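PDB 7ABB: SalCYP truncation from Salinispora tropica, which binds heme c in the manner of a cytochrome P450-family protein, enclosing it within a mostly helical fold. Local coordinates for residues L276-A288 against G300-Y312. Residues are numbered along the deposited sequence; the frame is centred on the assembly and turned at random.
Sequences LRVNSCMYPGRLA and GDTVLLPLALANY. With HEC (heme c), chain B.
Arg286 and Val303 exchange backbone N-H and C=O as the antiparallel hydrogen-bonded pair of strands 285-288 and 302-304, in the P450 beta sheet beside the heme; just before them, helix 268-278, whose Glu274 salt-bridges Arg277 NE, supplies the Glu-x-x-Arg pattern of the family's K helix. The pairing runs on past the strands at both ends: Gly300 N reaches Ala288 O, while Leu305 N bonds Pro284 O and Leu307 N bonds Met282 O nearly along the C=O axis. Met282 O also takes a hydrogen from a water that accepts from Ala308 N, so the first turn of helix 307-310 is tied to this one carbonyl.

On the heme side, the Arg286 guanidinium meets a propionate of heme c end-on, one N-H to each oxygen: NH1 lies 3.0 Å from HEC O1A and NH2 2.9 Å from HEC O2A. A bend at chi2 (-68°) folds the chain back, letting NH1 also reach Gly285 O from above its carbonyl plane. Leu305 CD1 packs crosswise on Arg286 CG. Met282 brings SD to 3.4 Å from HEC CHB, while its CB packs on Leu307 CD1, which touches the CMA methyl of heme c.

At the helix end, Asn311 ND2 donates in its amide plane to Ser280 OG (3.0 Å), which itself donates to Leu276 O; Asn311 OD1 is taken by Ile333 N. With CG anti to the backbone N (chi1 -178°), Arg277 runs past Asn311 in the opposite direction; its NH1 meets Asn311 O at 2.9 Å within the guanidinium plane and also bonds Pro320 O. That same NH1 lies 4.3 Å above the plane of the Tyr312 ring, over its centre, at most a weak cation-pi attraction, and the ring's OH donates to a lone pair of Val278 O at 2.7 Å.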
loop_
_atom_site.group_PDB
_atom_site.type_symbol
_atom_site.label_atom_id
_atom_site.label_comp_id
_atom_site.label_asym_id
_atom_site.label_seq_id
_atom_site.Cartn_x
_atom_site.Cartn_y
_atom_site.Cartn_z
ATOM N N LEU A 276 10.150 -2.628 1.486
ATOM C CA LEU A 276 9.199 -1.846 0.699
ATOM C C LEU A 276 9.616 -1.785 -0.769
ATOM O O LEU A 276 8.787 -1.941 -1.686
ATOM C CB LEU A 276 9.053 -0.443 1.292
ATOM C CG LEU A 276 8.260 -0.346 2.595
ATOM C CD1 LEU A 276 8.496 1.007 3.271
ATOM C CD2 LEU A 276 6.788 -0.570 2.280
ATOM N N ARG A 277 10.909 -1.549 -1.023
ATOM C CA ARG A 277 11.419 -1.576 -2.391
ATOM C C ARG A 277 11.168 -2.928 -3.039
ATOM O O ARG A 277 10.578 -3.016 -4.118
ATOM C CB ARG A 277 12.912 -1.260 -2.393
ATOM C CG ARG A 277 13.493 -1.231 -3.795
ATOM C CD ARG A 277 15.026 -1.147 -3.870
ATOM N NE ARG A 277 15.698 -2.378 -3.415
ATOM C CZ ARG A 277 15.902 -3.444 -4.180
ATOM N NH1 ARG A 277 15.473 -3.464 -5.428
ATOM N NH2 ARG A 277 16.520 -4.522 -3.670
ATOM N N VAL A 278 11.631 -4.002 -2.386
ATOM C CA VAL A 278 11.682 -5.317 -3.015
ATOM C C VAL A 278 10.284 -5.869 -3.277
ATOM O O VAL A 278 10.053 -6.575 -4.267
ATOM C CB VAL A 278 12.504 -6.248 -2.101
ATOM C CG1 VAL A 278 12.159 -7.726 -2.316
ATOM C CG2 VAL A 278 13.974 -5.951 -2.316
ATOM N N ASN A 279 9.333 -5.585 -2.376
ATOM C CA ASN A 279 8.004 -6.181 -2.443
ATOM C C ASN A 279 6.965 -5.251 -3.097
ATOM O O ASN A 279 5.756 -5.536 -3.019
ATOM C CB ASN A 279 7.594 -6.618 -1.043
ATOM C CG ASN A 279 8.443 -7.750 -0.574
ATOM O OD1 ASN A 279 8.701 -8.663 -1.358
ATOM N ND2 ASN A 279 8.899 -7.719 0.682
ATOM N N SER A 280 7.405 -4.207 -3.783
ATOM C CA SER A 280 6.493 -3.343 -4.504
ATOM C C SER A 280 5.807 -4.060 -5.661
ATOM O O SER A 280 6.431 -4.830 -6.407
ATOM C CB SER A 280 7.252 -2.126 -5.042
ATOM O OG SER A 280 7.602 -1.259 -3.994
ATOM N N CYS A 281 4.519 -3.764 -5.851
ATOM C CA CYS A 281 3.747 -4.463 -6.865
ATOM C C CYS A 281 2.630 -3.622 -7.476
ATOM O O CYS A 281 1.991 -4.063 -8.433
ATOM C CB CYS A 281 3.177 -5.751 -6.276
ATOM S SG CYS A 281 2.215 -5.502 -4.790
ATOM N N MET A 282 2.368 -2.434 -6.942
ATOM C CA MET A 282 1.336 -1.614 -7.567
ATOM C C MET A 282 1.781 -1.121 -8.935
ATOM O O MET A 282 2.966 -0.997 -9.235
ATOM C CB MET A 282 0.985 -0.412 -6.695
ATOM C CG MET A 282 0.292 -0.817 -5.438
ATOM S SD MET A 282 0.128 0.523 -4.233
ATOM C CE MET A 282 -0.911 1.657 -5.122
ATOM N N TYR A 283 0.792 -0.795 -9.758
ATOM C CA TYR A 283 1.042 -0.278 -11.105
ATOM C C TYR A 283 0.054 0.836 -11.400
ATOM O O TYR A 283 -0.856 0.684 -12.219
ATOM C CB TYR A 283 0.966 -1.399 -12.144
ATOM C CG TYR A 283 -0.115 -2.417 -11.947
ATOM C CD1 TYR A 283 0.084 -3.512 -11.119
ATOM C CD2 TYR A 283 -1.330 -2.316 -12.610
ATOM C CE1 TYR A 283 -0.900 -4.459 -10.941
ATOM C CE2 TYR A 283 -2.332 -3.270 -12.426
ATOM C CZ TYR A 283 -2.104 -4.335 -11.592
ATOM O OH TYR A 283 -3.068 -5.296 -11.395
ATOM N N PRO A 284 0.218 1.980 -10.749
ATOM C CA PRO A 284 -0.679 3.111 -11.021
ATOM C C PRO A 284 -0.711 3.446 -12.504
ATOM O O PRO A 284 0.300 3.379 -13.204
ATOM C CB PRO A 284 -0.070 4.248 -10.197
ATOM C CG PRO A 284 0.635 3.568 -9.086
ATOM C CD PRO A 284 1.210 2.316 -9.717
ATOM N N GLY A 285 -1.896 3.825 -12.970
ATOM C CA GLY A 285 -2.116 4.195 -14.354
ATOM C C GLY A 285 -2.294 5.691 -14.515
ATOM O O GLY A 285 -2.697 6.389 -13.594
ATOM N N ARG A 286 -1.932 6.163 -15.703
ATOM C CA ARG A 286 -2.136 7.549 -16.108
ATOM C C ARG A 286 -2.588 7.583 -17.561
ATOM O O ARG A 286 -2.349 6.656 -18.339
ATOM C CB ARG A 286 -0.843 8.358 -15.960
ATOM C CG ARG A 286 -0.268 8.407 -14.543
ATOM C CD ARG A 286 -1.142 9.172 -13.645
ATOM N NE ARG A 286 -0.565 9.531 -12.348
ATOM C CZ ARG A 286 -0.739 8.840 -11.218
ATOM N NH1 ARG A 286 -1.425 7.708 -11.235
ATOM N NH2 ARG A 286 -0.252 9.323 -10.080
ATOM N N LEU A 287 -3.162 8.719 -17.948
ATOM C CA LEU A 287 -3.570 8.978 -19.320
ATOM C C LEU A 287 -2.612 9.986 -19.970
ATOM O O LEU A 287 -2.477 11.113 -19.488
ATOM C CB LEU A 287 -5.002 9.500 -19.342
ATOM C CG LEU A 287 -5.531 9.903 -20.711
ATOM C CD1 LEU A 287 -5.559 8.692 -21.632
ATOM C CD2 LEU A 287 -6.916 10.522 -20.565
ATOM N N ALA A 288 -1.967 9.593 -21.066
ATOM C CA ALA A 288 -1.069 10.509 -21.765
ATOM C C ALA A 288 -1.875 11.611 -22.444
ATOM O O ALA A 288 -2.835 11.338 -23.170
ATOM C CB ALA A 288 -0.233 9.761 -22.807
ATOM N N GLY A 300 -3.815 10.035 -25.674
ATOM C CA GLY A 300 -4.914 9.108 -25.464
ATOM C C GLY A 300 -4.501 7.737 -24.985
ATOM O O GLY A 300 -5.379 6.942 -24.630
ATOM N N ASP A 301 -3.202 7.447 -24.975
ATOM C CA ASP A 301 -2.707 6.167 -24.491
ATOM C C ASP A 301 -2.801 6.089 -22.978
ATOM O O ASP A 301 -2.478 7.043 -22.256
ATOM C CB ASP A 301 -1.245 5.958 -24.882
ATOM C CG ASP A 301 -1.053 5.597 -26.352
ATOM O OD1 ASP A 301 -2.007 5.108 -26.996
ATOM O OD2 ASP A 301 0.068 5.802 -26.873
ATOM N N THR A 302 -3.192 4.916 -22.496
ATOM C CA THR A 302 -2.997 4.567 -21.097
ATOM C C THR A 302 -1.547 4.169 -20.883
ATOM O O THR A 302 -0.965 3.463 -21.716
ATOM C CB THR A 302 -3.934 3.428 -20.719
ATOM O OG1 THR A 302 -5.289 3.880 -20.849
ATOM C CG2 THR A 302 -3.687 2.941 -19.300
ATOM N N VAL A 303 -0.959 4.666 -19.799
ATOM C CA VAL A 303 0.422 4.374 -19.438
ATOM C C VAL A 303 0.446 3.847 -18.011
ATOM O O VAL A 303 -0.043 4.504 -17.097
ATOM C CB VAL A 303 1.317 5.619 -19.556
ATOM C CG1 VAL A 303 2.757 5.285 -19.250
ATOM C CG2 VAL A 303 1.221 6.210 -20.949
ATOM N N LEU A 304 1.056 2.687 -17.815
ATOM C CA LEU A 304 1.213 2.128 -16.480
ATOM C C LEU A 304 2.598 2.426 -15.920
ATOM O O LEU A 304 3.599 2.438 -16.650
ATOM C CB LEU A 304 0.981 0.615 -16.480
ATOM C CG LEU A 304 -0.363 0.121 -17.001
ATOM C CD1 LEU A 304 -0.522 -1.353 -16.664
ATOM C CD2 LEU A 304 -1.509 0.949 -16.435
ATOM N N LEU A 305 2.649 2.597 -14.597
ATOM C CA LEU A 305 3.842 3.001 -13.857
ATOM C C LEU A 305 4.164 1.931 -12.814
ATOM O O LEU A 305 4.017 2.163 -11.605
ATOM C CB LEU A 305 3.627 4.366 -13.205
ATOM C CG LEU A 305 3.203 5.497 -14.161
ATOM C CD1 LEU A 305 3.076 6.811 -13.381
ATOM C CD2 LEU A 305 4.162 5.638 -15.277
ATOM N N PRO A 306 4.608 0.741 -13.238
ATOM C CA PRO A 306 4.770 -0.362 -12.268
ATOM C C PRO A 306 5.937 -0.121 -11.320
ATOM O O PRO A 306 7.093 0.004 -11.739
ATOM C CB PRO A 306 5.003 -1.589 -13.158
ATOM C CG PRO A 306 5.551 -1.005 -14.440
ATOM C CD PRO A 306 4.805 0.274 -14.624
ATOM N N LEU A 307 5.633 -0.115 -10.019
ATOM C CA LEU A 307 6.678 0.047 -9.023
ATOM C C LEU A 307 7.626 -1.159 -9.007
ATOM O O LEU A 307 8.783 -1.023 -8.596
ATOM C CB LEU A 307 6.038 0.255 -7.641
ATOM C CG LEU A 307 5.035 1.422 -7.569
ATOM C CD1 LEU A 307 4.572 1.578 -6.122
ATOM C CD2 LEU A 307 5.659 2.710 -8.100
ATOM N N ALA A 308 7.150 -2.330 -9.439
ATOM C CA ALA A 308 7.988 -3.527 -9.570
ATOM C C ALA A 308 9.081 -3.349 -10.610
ATOM O O ALA A 308 10.068 -4.086 -10.586
ATOM C CB ALA A 308 7.138 -4.738 -9.946
ATOM N N LEU A 309 8.903 -2.424 -11.548
ATOM C CA LEU A 309 9.983 -2.096 -12.468
ATOM C C LEU A 309 10.804 -0.904 -11.970
ATOM O O LEU A 309 12.042 -0.980 -11.979
ATOM C CB LEU A 309 9.426 -1.833 -13.879
ATOM C CG LEU A 309 8.697 -3.018 -14.523
ATOM C CD1 LEU A 309 8.311 -2.703 -15.960
ATOM C CD2 LEU A 309 9.502 -4.279 -14.482
ATOM N N ALA A 310 10.159 0.186 -11.544
ATOM C CA ALA A 310 10.895 1.348 -11.053
ATOM C C ALA A 310 11.889 0.946 -9.973
ATOM O O ALA A 310 13.058 1.343 -9.996
ATOM C CB ALA A 310 9.918 2.412 -10.520
ATOM N N ASN A 311 11.437 0.130 -9.010
ATOM C CA ASN A 311 12.243 -0.167 -7.830
ATOM C C ASN A 311 13.242 -1.285 -8.062
ATOM O O ASN A 311 14.001 -1.635 -7.140
ATOM C CB ASN A 311 11.321 -0.517 -6.654
ATOM C CG ASN A 311 10.706 0.716 -6.015
ATOM O OD1 ASN A 311 11.181 1.833 -6.206
ATOM N ND2 ASN A 311 9.662 0.521 -5.204
ATOM N N TYR A 312 13.259 -1.870 -9.268
ATOM C CA TYR A 312 14.240 -2.863 -9.670
ATOM C C TYR A 312 15.109 -2.406 -10.835
ATOM O O TYR A 312 15.811 -3.225 -11.423
ATOM C CB TYR A 312 13.543 -4.174 -10.047
ATOM C CG TYR A 312 13.122 -5.039 -8.881
ATOM C CD1 TYR A 312 12.153 -4.611 -7.972
ATOM C CD2 TYR A 312 13.665 -6.293 -8.724
ATOM C CE1 TYR A 312 11.773 -5.442 -6.911
ATOM C CE2 TYR A 312 13.290 -7.118 -7.679
ATOM C CZ TYR A 312 12.337 -6.659 -6.783
ATOM O OH TYR A 312 12.014 -7.544 -5.773
HETATM FE FE HEC B . -1.172 4.474 -0.034
HETATM C CHA HEC B . -1.783 6.599 -2.671
HETATM C CHB HEC B . 1.154 2.859 -1.961
HETATM C CHC HEC B . -0.519 2.370 2.594
HETATM C CHD HEC B . -3.737 5.846 1.737
HETATM N NA HEC B . -0.483 4.679 -1.918
HETATM C C1A HEC B . -0.819 5.653 -2.858
HETATM C C2A HEC B . -0.031 5.521 -4.066
HETATM C C3A HEC B . 0.789 4.478 -3.839
HETATM C C4A HEC B . 0.520 3.948 -2.525
HETATM C CMA HEC B . 1.834 3.874 -4.794
HETATM C CAA HEC B . -0.093 6.437 -5.340
HETATM C CBA HEC B . -1.119 5.990 -6.374
HETATM C CGA HEC B . -1.059 6.907 -7.584
HETATM O O1A HEC B . -1.944 6.706 -8.447
HETATM O O2A HEC B . -0.151 7.778 -7.638
HETATM N NB HEC B . 0.028 2.887 0.243
HETATM C C1B HEC B . 0.954 2.399 -0.660
HETATM C C2B HEC B . 1.682 1.353 -0.008
HETATM C C3B HEC B . 1.235 1.239 1.257
HETATM C C4B HEC B . 0.179 2.175 1.430
HETATM C CMB HEC B . 2.807 0.592 -0.738
HETATM C CAB HEC B . 1.587 0.323 2.400
HETATM C CBB HEC B . 2.872 -0.430 2.280
HETATM N NC HEC B . -2.006 4.157 1.797
HETATM C C1C HEC B . -1.517 3.300 2.756
HETATM C C2C HEC B . -2.245 3.502 3.980
HETATM C C3C HEC B . -3.154 4.481 3.771
HETATM C C4C HEC B . -3.016 4.879 2.389
HETATM C CMC HEC B . -1.964 2.730 5.270
HETATM C CAC HEC B . -4.220 5.089 4.697
HETATM C CBC HEC B . -4.075 4.943 6.212
HETATM N ND HEC B . -2.503 5.912 -0.417
HETATM C C1D HEC B . -3.484 6.317 0.488
HETATM C C2D HEC B . -4.221 7.385 -0.111
HETATM C C3D HEC B . -3.651 7.635 -1.462
HETATM C C4D HEC B . -2.564 6.685 -1.565
HETATM C CMD HEC B . -5.404 8.115 0.537
HETATM C CAD HEC B . -4.097 8.673 -2.507
HETATM C CBD HEC B . -3.274 9.920 -2.294
HETATM C CGD HEC B . -3.598 10.945 -3.363
HETATM O O1D HEC B . -3.236 12.129 -3.189
HETATM O O2D HEC B . -4.216 10.550 -4.372
HETATM O O HOH W 1 4.490 -3.091 -10.287
#